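Long-range contacts in beta-n-acetylhexosaminidase (Streptococcus pneumoniae, PDB 4AZC), which probably hydrolyses terminal N-acetylhexosamine residues from glycans or glycoconjugates, as a family 20 glycoside hydrolase that acts by substrate-assisted catalysis: residues I13-G18 with L326-D331; I247-K252 with Q308-K313; G277-I282 with G302-N307. All blocks are in the same frame, centred on the assembly; numbering follows the deposited sequence.

Contact 1 (I13-G18 with L326-D331); sequences ISIDAG and LSIWAD. With NGW ((2S,3aR,5R,6S,7R,7aR)-5-(hydroxymethyl)-2-methyl-2,3a,5,6,7,7a-hexahydro-1H-pyrano[3,2-d][1,3]thiazole-6,7-diol), chain K.
The carboxylate of D16 reaches across to the end of the strand 326-329, where its OD2 takes the backbone N-H of A330 at 3.0 Å. The N-H meets OD2 on the anti side, 20° out of the carboxylate plane. With CG anti to the backbone N (chi1 -169°), the same oxygen also lies at the edge of the W329 indole, 3.9 Å from CE3, and the two flat groups stand 72° apart. W329 turns one face to the thiazolidine ligand NGW, whose O4 sits 2.9 Å above the ring plane toward the rim; over the other face lies a water that donates to I328 O and bonds S14 OG, itself hydrogen-bonded to H43 ND1. D331 then grips the sugar with both carboxylate oxygens, OD1 accepting from NGW O4 and OD2 from NGW O6, each at 2.6 Å.

Behind this shell strands 13-16 and 326-329 run nearly parallel. Both the backbone N and O of S14 are bonded: N donates to L326 O at 2.7 Å in a nearly straight bond, and O accepts from I328 N. The D16 N to I328 O bond is weak. On the face carrying I13, I15, L326 and I328, I13 CD1 packs on L326 CD2 at 3.6 Å, while helices 24-37 and 339-351 cover these side chains.

R19 forms a salt bridge with D16 OD2 and also binds NGW through NH2. D16 therefore ties a ligand-binding arginine to the backbone that leads from W329 to D331, and the arginine's charge probably stabilises the buried carboxylate as an anion.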
loop_
_atom_site.group_PDB
_atom_site.type_symbol
_atom_site.label_atom_id
_atom_site.label_comp_id
_atom_site.label_asym_id
_atom_site.label_seq_id
_atom_site.Cartn_x
_atom_site.Cartn_y
_atom_site.Cartn_z
ATOM N N ILE B 13 -2.274 5.613 -3.841
ATOM C CA ILE B 13 -1.120 6.330 -3.315
ATOM C C ILE B 13 -0.487 5.463 -2.228
ATOM O O ILE B 13 -1.167 5.024 -1.294
ATOM C CB ILE B 13 -1.479 7.763 -2.783
ATOM C CG1 ILE B 13 -0.237 8.473 -2.232
ATOM C CG2 ILE B 13 -2.577 7.715 -1.705
ATOM C CD1 ILE B 13 0.840 8.712 -3.266
ATOM N N SER B 14 0.804 5.184 -2.381
ATOM C CA SER B 14 1.558 4.400 -1.401
ATOM C C SER B 14 2.398 5.297 -0.496
ATOM O O SER B 14 3.059 6.224 -0.975
ATOM C CB SER B 14 2.466 3.394 -2.094
ATOM O OG SER B 14 3.167 2.639 -1.126
ATOM N N ILE B 15 2.385 4.994 0.807
ATOM C CA ILE B 15 3.106 5.778 1.816
ATOM C C ILE B 15 3.971 4.854 2.673
ATOM O O ILE B 15 3.463 3.909 3.292
ATOM C CB ILE B 15 2.120 6.558 2.759
ATOM C CG1 ILE B 15 1.131 7.418 1.959
ATOM C CG2 ILE B 15 2.880 7.375 3.821
ATOM C CD1 ILE B 15 1.715 8.691 1.310
ATOM N N ASP B 16 5.264 5.149 2.722
ATOM C CA ASP B 16 6.212 4.403 3.549
ATOM C C ASP B 16 6.157 4.855 5.005
ATOM O O ASP B 16 7.004 5.650 5.454
ATOM C CB ASP B 16 7.630 4.589 2.987
ATOM C CG ASP B 16 8.657 3.649 3.607
ATOM O OD1 ASP B 16 8.306 2.786 4.452
ATOM O OD2 ASP B 16 9.847 3.778 3.231
ATOM N N ALA B 17 5.174 4.350 5.750
ATOM C CA ALA B 17 5.094 4.630 7.181
ATOM C C ALA B 17 5.659 3.472 8.006
ATOM O O ALA B 17 5.301 3.287 9.164
ATOM C CB ALA B 17 3.660 4.944 7.595
ATOM N N GLY B 18 6.519 2.677 7.381
ATOM C CA GLY B 18 7.283 1.648 8.080
ATOM C C GLY B 18 8.655 2.196 8.432
ATOM O O GLY B 18 9.105 2.073 9.573
ATOM N N LEU B 326 1.117 4.967 -7.172
ATOM C CA LEU B 326 2.213 5.927 -7.082
ATOM C C LEU B 326 2.752 5.882 -5.644
ATOM O O LEU B 326 1.982 5.809 -4.679
ATOM C CB LEU B 326 1.758 7.338 -7.515
ATOM C CG LEU B 326 2.805 8.465 -7.540
ATOM C CD1 LEU B 326 2.436 9.549 -8.534
ATOM C CD2 LEU B 326 3.016 9.067 -6.148
ATOM N N SER B 327 4.077 5.884 -5.510
ATOM C CA SER B 327 4.692 5.504 -4.252
ATOM C C SER B 327 5.640 6.557 -3.682
ATOM O O SER B 327 6.554 7.034 -4.367
ATOM C CB SER B 327 5.431 4.164 -4.395
ATOM O OG SER B 327 4.591 3.144 -4.933
ATOM N N ILE B 328 5.405 6.885 -2.416
ATOM C CA ILE B 328 6.259 7.762 -1.636
ATOM C C ILE B 328 7.121 6.898 -0.710
ATOM O O ILE B 328 6.606 6.052 0.020
ATOM C CB ILE B 328 5.414 8.769 -0.804
ATOM C CG1 ILE B 328 4.310 9.433 -1.659
ATOM C CG2 ILE B 328 6.315 9.785 -0.107
ATOM C CD1 ILE B 328 4.799 10.248 -2.860
ATOM N N TRP B 329 8.433 7.101 -0.754
ATOM C CA TRP B 329 9.354 6.257 0.013
ATOM C C TRP B 329 10.202 7.079 0.970
ATOM O O TRP B 329 10.501 8.253 0.710
ATOM C CB TRP B 329 10.264 5.465 -0.919
ATOM C CG TRP B 329 9.543 4.515 -1.826
ATOM C CD1 TRP B 329 9.277 4.698 -3.155
ATOM C CD2 TRP B 329 9.015 3.224 -1.483
ATOM N NE1 TRP B 329 8.622 3.599 -3.659
ATOM C CE2 TRP B 329 8.439 2.685 -2.655
ATOM C CE3 TRP B 329 8.960 2.479 -0.299
ATOM C CZ2 TRP B 329 7.824 1.426 -2.683
ATOM C CZ3 TRP B 329 8.351 1.217 -0.327
ATOM C CH2 TRP B 329 7.786 0.709 -1.514
ATOM N N ALA B 330 10.594 6.462 2.076
ATOM C CA ALA B 330 11.328 7.177 3.112
ATOM C C ALA B 330 12.706 6.570 3.391
ATOM O O ALA B 330 13.093 6.397 4.556
ATOM C CB ALA B 330 10.483 7.256 4.385
ATOM N N ASP B 331 13.450 6.278 2.320
ATOM C CA ASP B 331 14.775 5.611 2.408
ATOM C C ASP B 331 15.672 6.211 3.497
ATOM O O ASP B 331 16.358 5.485 4.227
ATOM C CB ASP B 331 15.497 5.618 1.052
ATOM C CG ASP B 331 14.764 4.811 -0.022
ATOM O OD1 ASP B 331 13.517 4.695 0.025
ATOM O OD2 ASP B 331 15.439 4.294 -0.936
HETATM O O4 NGW K . 12.243 2.585 -0.713
HETATM C C4 NGW K . 12.656 1.711 -1.753
HETATM C C3 NGW K . 11.951 0.369 -1.603
HETATM C C5 NGW K . 12.286 2.334 -3.102
HETATM O O3 NGW K . 12.250 -0.187 -0.318
HETATM C C2 NGW K . 12.383 -0.584 -2.747
HETATM N N2 NGW K . 11.515 -1.784 -2.816
HETATM C C1 NGW K . 12.265 0.094 -4.136
HETATM C C7 NGW K . 10.161 -1.385 -3.247
HETATM C C8 NGW K . 9.455 -2.590 -3.863
HETATM S S1 NGW K . 10.464 -0.061 -4.469
HETATM O O5 NGW K . 12.780 1.472 -4.146
HETATM C C6 NGW K . 12.922 3.728 -3.284
HETATM O O6 NGW K . 14.348 3.637 -3.157
HETATM O O HOH W 1 5.562 3.610 -0.780
#

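Contact 2 (I247-K252 with Q308-K313); sequences ISYWSK and QLASTK. With NGW ((2S,3aR,5R,6S,7R,7aR)-5-(hydroxymethyl)-2-methyl-2,3a,5,6,7,7a-hexahydro-1H-pyrano[3,2-d][1,3]thiazole-6,7-diol), chain K.
Y249 and K252 both carry CG anti to the backbone N (chi1 -161° and -162°), which directs their side chains at the turn 309-312, whereas W250, with chi1 70°, swings its indole off toward the ligand. Y249 CB meets L309 CD2 at 3.8 Å, and CE1 comes to A310 O obliquely. The phenol itself is held by A260 O. A310 CB fits against the backbone between W250 and S251, 3.4 Å from W250 O and 3.9 Å from S251 CA. K252 lies with CB and CD along S311 CB and OG, and the bend at chi3 brings CE back over S311 CB.

No direct hydrogen bond joins the segments; waters do that work. One donates to Y249 O at 2.6 Å and accepts from A310 N. A second, at the solvent-exposed end of the contact, donates to S311 OG and accepts from K252 NZ.

In the TIM barrel of the family 20 catalytic domain, residues 247-249 end a parallel strand, and W250 opens the loop that follows it at the ligand. The facing loop holds a type II beta turn from L309 to T312. L309 O receives two bonds, from T312 N at 3.0 Å and from T312 OG1 at 2.6 Å, both from the same face of its plane.

On the pocket side, NGW S1 lies 3.6 Å above the centre of the W250 ring, and S251 CB covers the opposite face toward the rim. D229 accepts from W250 NE1 and fixes the indole's rotation, with the ligand methyl C8 over the same face as S1, 3.4 Å from NE1.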
loop_
_atom_site.group_PDB
_atom_site.type_symbol
_atom_site.label_atom_id
_atom_site.label_comp_id
_atom_site.label_asym_id
_atom_site.label_seq_id
_atom_site.Cartn_x
_atom_site.Cartn_y
_atom_site.Cartn_z
ATOM N N ILE B 247 0.402 -8.982 -8.065
ATOM C CA ILE B 247 1.776 -8.514 -8.163
ATOM C C ILE B 247 1.864 -7.001 -8.255
ATOM O O ILE B 247 1.365 -6.403 -9.202
ATOM C CB ILE B 247 2.492 -9.127 -9.397
ATOM C CG1 ILE B 247 2.457 -10.659 -9.343
ATOM C CG2 ILE B 247 3.918 -8.619 -9.489
ATOM C CD1 ILE B 247 3.140 -11.270 -8.119
ATOM N N SER B 248 2.510 -6.391 -7.267
ATOM C CA SER B 248 2.914 -4.991 -7.365
ATOM C C SER B 248 4.218 -4.940 -8.182
ATOM O O SER B 248 5.308 -5.217 -7.659
ATOM C CB SER B 248 3.097 -4.376 -5.970
ATOM O OG SER B 248 3.458 -3.007 -6.046
ATOM N N TYR B 249 4.093 -4.634 -9.475
ATOM C CA TYR B 249 5.249 -4.647 -10.379
ATOM C C TYR B 249 5.836 -3.255 -10.545
ATOM O O TYR B 249 5.168 -2.369 -11.060
ATOM C CB TYR B 249 4.909 -5.247 -11.752
ATOM C CG TYR B 249 6.167 -5.675 -12.492
ATOM C CD1 TYR B 249 7.034 -4.727 -13.054
ATOM C CD2 TYR B 249 6.504 -7.014 -12.598
ATOM C CE1 TYR B 249 8.196 -5.113 -13.720
ATOM C CE2 TYR B 249 7.673 -7.411 -13.265
ATOM C CZ TYR B 249 8.509 -6.459 -13.811
ATOM O OH TYR B 249 9.650 -6.857 -14.452
ATOM N N TRP B 250 7.094 -3.086 -10.131
ATOM C CA TRP B 250 7.736 -1.763 -10.089
ATOM C C TRP B 250 9.008 -1.637 -10.922
ATOM O O TRP B 250 9.394 -0.537 -11.285
ATOM C CB TRP B 250 8.032 -1.344 -8.634
ATOM C CG TRP B 250 9.126 -2.133 -7.989
ATOM C CD1 TRP B 250 9.034 -3.404 -7.477
ATOM C CD2 TRP B 250 10.485 -1.717 -7.783
ATOM N NE1 TRP B 250 10.247 -3.801 -6.971
ATOM C CE2 TRP B 250 11.155 -2.785 -7.140
ATOM C CE3 TRP B 250 11.200 -0.549 -8.080
ATOM C CZ2 TRP B 250 12.509 -2.717 -6.787
ATOM C CZ3 TRP B 250 12.552 -0.484 -7.729
ATOM C CH2 TRP B 250 13.186 -1.561 -7.087
ATOM N N SER B 251 9.671 -2.752 -11.207
ATOM C CA SER B 251 10.946 -2.711 -11.931
ATOM C C SER B 251 11.349 -4.106 -12.388
ATOM O O SER B 251 11.022 -5.094 -11.727
ATOM C CB SER B 251 12.045 -2.139 -11.022
ATOM O OG SER B 251 13.313 -2.210 -11.643
ATOM N N LYS B 252 12.052 -4.191 -13.515
ATOM C CA LYS B 252 12.639 -5.464 -13.931
ATOM C C LYS B 252 14.075 -5.611 -13.418
ATOM O O LYS B 252 14.804 -6.520 -13.826
ATOM C CB LYS B 252 12.577 -5.635 -15.455
ATOM C CG LYS B 252 12.766 -7.109 -15.909
ATOM C CD LYS B 252 12.531 -7.331 -17.395
ATOM C CE LYS B 252 13.513 -6.567 -18.258
ATOM N NZ LYS B 252 13.329 -7.047 -19.659
ATOM N N GLN B 308 1.339 1.707 -18.319
ATOM C CA GLN B 308 2.669 1.216 -18.711
ATOM C C GLN B 308 3.444 0.577 -17.569
ATOM O O GLN B 308 3.845 1.250 -16.629
ATOM C CB GLN B 308 3.520 2.314 -19.354
ATOM C CG GLN B 308 4.868 1.814 -19.840
ATOM C CD GLN B 308 5.547 2.813 -20.736
ATOM O OE1 GLN B 308 5.149 2.989 -21.890
ATOM N NE2 GLN B 308 6.560 3.487 -20.218
ATOM N N LEU B 309 3.657 -0.727 -17.679
ATOM C CA LEU B 309 4.497 -1.460 -16.743
ATOM C C LEU B 309 5.981 -1.184 -16.988
ATOM O O LEU B 309 6.424 -1.046 -18.138
ATOM C CB LEU B 309 4.214 -2.962 -16.856
ATOM C CG LEU B 309 2.868 -3.357 -16.237
ATOM C CD1 LEU B 309 2.240 -4.450 -17.047
ATOM C CD2 LEU B 309 3.025 -3.777 -14.764
ATOM N N ALA B 310 6.744 -1.110 -15.900
ATOM C CA ALA B 310 8.181 -0.846 -15.989
ATOM C C ALA B 310 8.835 -1.863 -16.904
ATOM O O ALA B 310 8.477 -3.043 -16.881
ATOM C CB ALA B 310 8.808 -0.912 -14.617
ATOM N N SER B 311 9.804 -1.392 -17.685
ATOM C CA SER B 311 10.541 -2.198 -18.661
ATOM C C SER B 311 9.763 -2.489 -19.937
ATOM O O SER B 311 10.218 -3.282 -20.766
ATOM C CB SER B 311 11.072 -3.509 -18.049
ATOM O OG SER B 311 10.070 -4.520 -18.062
ATOM N N THR B 312 8.595 -1.865 -20.108
ATOM C CA THR B 312 7.795 -2.072 -21.331
ATOM C C THR B 312 7.352 -0.759 -21.944
ATOM O O THR B 312 7.301 0.264 -21.271
ATOM C CB THR B 312 6.517 -2.957 -21.117
ATOM O OG1 THR B 312 5.550 -2.249 -20.319
ATOM C CG2 THR B 312 6.869 -4.303 -20.487
ATOM N N LYS B 313 7.045 -0.806 -23.234
ATOM C CA LYS B 313 6.542 0.344 -23.972
ATOM C C LYS B 313 5.048 0.129 -24.280
ATOM O O LYS B 313 4.680 -0.786 -25.013
ATOM C CB LYS B 313 7.357 0.521 -25.271
ATOM C CG LYS B 313 6.904 1.651 -26.181
ATOM C CD LYS B 313 7.584 1.549 -27.561
ATOM C CE LYS B 313 7.201 2.713 -28.458
ATOM N NZ LYS B 313 7.606 4.007 -27.842
HETATM O O4 NGW K . 12.243 2.585 -0.713
HETATM C C4 NGW K . 12.656 1.711 -1.753
HETATM C C3 NGW K . 11.951 0.369 -1.603
HETATM C C5 NGW K . 12.286 2.334 -3.102
HETATM O O3 NGW K . 12.250 -0.187 -0.318
HETATM C C2 NGW K . 12.383 -0.584 -2.747
HETATM N N2 NGW K . 11.515 -1.784 -2.816
HETATM C C1 NGW K . 12.265 0.094 -4.136
HETATM C C7 NGW K . 10.161 -1.385 -3.247
HETATM C C8 NGW K . 9.455 -2.590 -3.863
HETATM S S1 NGW K . 10.464 -0.061 -4.469
HETATM O O5 NGW K . 12.780 1.472 -4.146
HETATM C C6 NGW K . 12.922 3.728 -3.284
HETATM O O6 NGW K . 14.348 3.637 -3.157
HETATM O O HOH W 2 5.425 -0.923 -13.245
HETATM O O HOH W 3 10.326 -6.264 -20.140
#

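Contact 3 (G277-I282 with G302-N307). With NGW ((2S,3aR,5R,6S,7R,7aR)-5-(hydroxymethyl)-2-methyl-2,3a,5,6,7,7a-hexahydro-1H-pyrano[3,2-d][1,3]thiazole-6,7-diol), chain K.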
loop_
_atom_site.group_PDB
_atom_site.type_symbol
_atom_site.label_atom_id
_atom_site.label_comp_id
_atom_site.label_asym_id
_atom_site.label_seq_id
_atom_site.Cartn_x
_atom_site.Cartn_y
_atom_site.Cartn_z
ATOM N N GLY B 277 8.148 2.326 -11.095
ATOM C CA GLY B 277 9.237 3.082 -10.472
ATOM C C GLY B 277 9.410 4.505 -10.984
ATOM O O GLY B 277 9.950 5.348 -10.268
ATOM N N ASP B 278 8.958 4.789 -12.207
ATOM C CA ASP B 278 9.049 6.155 -12.761
ATOM C C ASP B 278 8.348 7.203 -11.889
ATOM O O ASP B 278 8.729 8.385 -11.901
ATOM C CB ASP B 278 8.454 6.234 -14.173
ATOM C CG ASP B 278 9.218 5.410 -15.174
ATOM O OD1 ASP B 278 10.357 5.002 -14.858
ATOM O OD2 ASP B 278 8.672 5.176 -16.277
ATOM N N TRP B 279 7.338 6.772 -11.134
ATOM C CA TRP B 279 6.534 7.704 -10.341
ATOM C C TRP B 279 7.010 7.879 -8.902
ATOM O O TRP B 279 6.394 8.626 -8.137
ATOM C CB TRP B 279 5.063 7.287 -10.362
ATOM C CG TRP B 279 4.473 7.179 -11.770
ATOM C CD1 TRP B 279 4.614 8.072 -12.803
ATOM C CD2 TRP B 279 3.614 6.140 -12.257
ATOM N NE1 TRP B 279 3.912 7.640 -13.904
ATOM C CE2 TRP B 279 3.287 6.457 -13.593
ATOM C CE3 TRP B 279 3.090 4.966 -11.690
ATOM C CZ2 TRP B 279 2.475 5.637 -14.378
ATOM C CZ3 TRP B 279 2.281 4.151 -12.471
ATOM C CH2 TRP B 279 1.974 4.497 -13.798
ATOM N N TYR B 280 8.102 7.204 -8.543
ATOM C CA TYR B 280 8.643 7.246 -7.176
ATOM C C TYR B 280 9.111 8.608 -6.735
ATOM O O TYR B 280 9.777 9.316 -7.478
ATOM C CB TYR B 280 9.859 6.311 -7.033
ATOM C CG TYR B 280 9.509 4.865 -6.893
ATOM C CD1 TYR B 280 8.188 4.426 -7.055
ATOM C CD2 TYR B 280 10.495 3.919 -6.649
ATOM C CE1 TYR B 280 7.858 3.085 -6.944
ATOM C CE2 TYR B 280 10.164 2.565 -6.534
ATOM C CZ TYR B 280 8.842 2.162 -6.687
ATOM O OH TYR B 280 8.496 0.833 -6.578
ATOM N N TYR B 281 8.803 8.937 -5.488
ATOM C CA TYR B 281 9.445 10.047 -4.812
ATOM C C TYR B 281 9.947 9.588 -3.445
ATOM O O TYR B 281 9.185 9.052 -2.643
ATOM C CB TYR B 281 8.511 11.250 -4.678
ATOM C CG TYR B 281 9.113 12.355 -3.832
ATOM C CD1 TYR B 281 10.381 12.872 -4.126
ATOM C CD2 TYR B 281 8.420 12.878 -2.736
ATOM C CE1 TYR B 281 10.951 13.872 -3.351
ATOM C CE2 TYR B 281 8.984 13.890 -1.945
ATOM C CZ TYR B 281 10.244 14.377 -2.265
ATOM O OH TYR B 281 10.802 15.373 -1.508
ATOM N N ILE B 282 11.241 9.798 -3.214
ATOM C CA ILE B 282 11.909 9.442 -1.968
ATOM C C ILE B 282 12.080 10.743 -1.204
ATOM O O ILE B 282 12.692 11.687 -1.713
ATOM C CB ILE B 282 13.306 8.797 -2.226
ATOM C CG1 ILE B 282 13.169 7.374 -2.771
ATOM C CG2 ILE B 282 14.173 8.780 -0.943
ATOM C CD1 ILE B 282 13.168 7.278 -4.279
ATOM N N GLY B 302 3.216 12.371 -16.359
ATOM C CA GLY B 302 2.797 12.726 -17.716
ATOM C C GLY B 302 3.430 11.855 -18.787
ATOM O O GLY B 302 2.751 11.398 -19.706
ATOM N N LYS B 303 4.729 11.614 -18.657
ATOM C CA LYS B 303 5.518 10.879 -19.657
ATOM C C LYS B 303 5.316 9.369 -19.646
ATOM O O LYS B 303 5.409 8.727 -20.687
ATOM C CB LYS B 303 7.003 11.183 -19.461
ATOM C CG LYS B 303 7.423 12.561 -19.965
ATOM C CD LYS B 303 8.856 12.926 -19.542
ATOM C CE LYS B 303 9.934 12.158 -20.314
ATOM N NZ LYS B 303 10.196 10.816 -19.704
ATOM N N THR B 304 5.078 8.807 -18.462
ATOM C CA THR B 304 4.831 7.373 -18.300
ATOM C C THR B 304 3.320 7.080 -18.270
ATOM O O THR B 304 2.642 7.462 -17.318
ATOM C CB THR B 304 5.518 6.853 -17.010
ATOM O OG1 THR B 304 6.923 7.122 -17.081
ATOM C CG2 THR B 304 5.281 5.358 -16.812
ATOM N N PRO B 305 2.788 6.399 -19.316
ATOM C CA PRO B 305 1.335 6.121 -19.357
ATOM C C PRO B 305 0.826 5.344 -18.141
ATOM O O PRO B 305 1.543 4.508 -17.601
ATOM C CB PRO B 305 1.176 5.286 -20.633
ATOM C CG PRO B 305 2.321 5.760 -21.510
ATOM C CD PRO B 305 3.464 5.934 -20.542
ATOM N N PHE B 306 -0.413 5.632 -17.732
ATOM C CA PHE B 306 -1.070 4.970 -16.589
ATOM C C PHE B 306 -0.957 3.437 -16.623
ATOM O O PHE B 306 -0.675 2.799 -15.601
ATOM C CB PHE B 306 -2.546 5.405 -16.521
ATOM C CG PHE B 306 -3.267 4.948 -15.285
ATOM C CD1 PHE B 306 -3.185 5.678 -14.109
ATOM C CD2 PHE B 306 -4.043 3.802 -15.309
ATOM C CE1 PHE B 306 -3.853 5.270 -12.967
ATOM C CE2 PHE B 306 -4.720 3.369 -14.165
ATOM C CZ PHE B 306 -4.629 4.101 -12.995
ATOM N N ASN B 307 -1.182 2.854 -17.794
ATOM C CA ASN B 307 -1.082 1.410 -17.979
ATOM C C ASN B 307 0.312 0.856 -18.279
ATOM O O ASN B 307 0.445 -0.354 -18.501
ATOM C CB ASN B 307 -2.013 0.955 -19.109
ATOM C CG ASN B 307 -3.470 1.016 -18.731
ATOM O OD1 ASN B 307 -4.331 1.031 -19.612
ATOM N ND2 ASN B 307 -3.765 1.065 -17.434
HETATM O O4 NGW K . 12.243 2.585 -0.713
HETATM C C4 NGW K . 12.656 1.711 -1.753
HETATM C C3 NGW K . 11.951 0.369 -1.603
HETATM C C5 NGW K . 12.286 2.334 -3.102
HETATM O O3 NGW K . 12.250 -0.187 -0.318
HETATM C C2 NGW K . 12.383 -0.584 -2.747
HETATM N N2 NGW K . 11.515 -1.784 -2.816
HETATM C C1 NGW K . 12.265 0.094 -4.136
HETATM C C7 NGW K . 10.161 -1.385 -3.247
HETATM C C8 NGW K . 9.455 -2.590 -3.863
HETATM S S1 NGW K . 10.464 -0.061 -4.469
HETATM O O5 NGW K . 12.780 1.472 -4.146
HETATM C C6 NGW K . 12.922 3.728 -3.284
HETATM O O6 NGW K . 14.348 3.637 -3.157
#
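One side-chain hydrogen bond spans the contact: T304 OG1 donates to D278 OD2 at 2.7 Å. The hydroxyl meets that oxygen on the anti side, 26° out of the carboxylate plane, and the two side chains cross at about a right angle. T304 places OG1 beside its backbone N (chi1 -58°), which turns the hydroxyl to the carboxylate while CG2 approaches the W279 ring, 3.7 Å from CZ2.

The remaining contacts are those of the W279 indole with a run of backbone carbonyls. T304 O lies in the plane of the ring at its edge, 3.5 Å from CZ2; P305 O is at the same distance from CZ2, and F306 O comes to 3.6 Å from CH2. Three oxygens thus face C-H groups on the rim of one ring, close to its plane. The indole N-H is spent on N300 O in the helix 294-303, which fixes the ring's rotation. F306 O is itself held by S324 and N274.

Toward the ligand the chain continues into Y280, whose OH is 3.0 Å from NGW S1, and I282, whose CG1 meets NGW C6 at 3.7 Å. G277 CA lies over the centre of one face of the Y280 ring.

The arrangement belongs to a beta-alpha-beta unit of the TIM barrel: a 3-10 turn before strand 281-282 packs on the residues leaving helix 294-303, with pocket residues just beyond it.

In the fold
All three contacts touch the ligand NGW and reach the same parallel barrel sheet. Contact 1 joins the first and last of its strands across 307 intervening residues, and contacts 2 and 3 both fall within that span. Contacts 2 and 3 are closest, their centres about 10 Å apart; W250 O and G277 N are 3.1 Å apart, a probable hydrogen bond. Contacts 1 and 3 (centres about 14 Å) meet along neighbouring strands, with W329 N 2.8 Å from Y281 O, and the W329 and Y280 rings stand edge-to-face. Contacts 1 and 2 do not touch, their nearest atoms about 6 Å apart; the ligand packs on a face of each of the W329 and W250 rings.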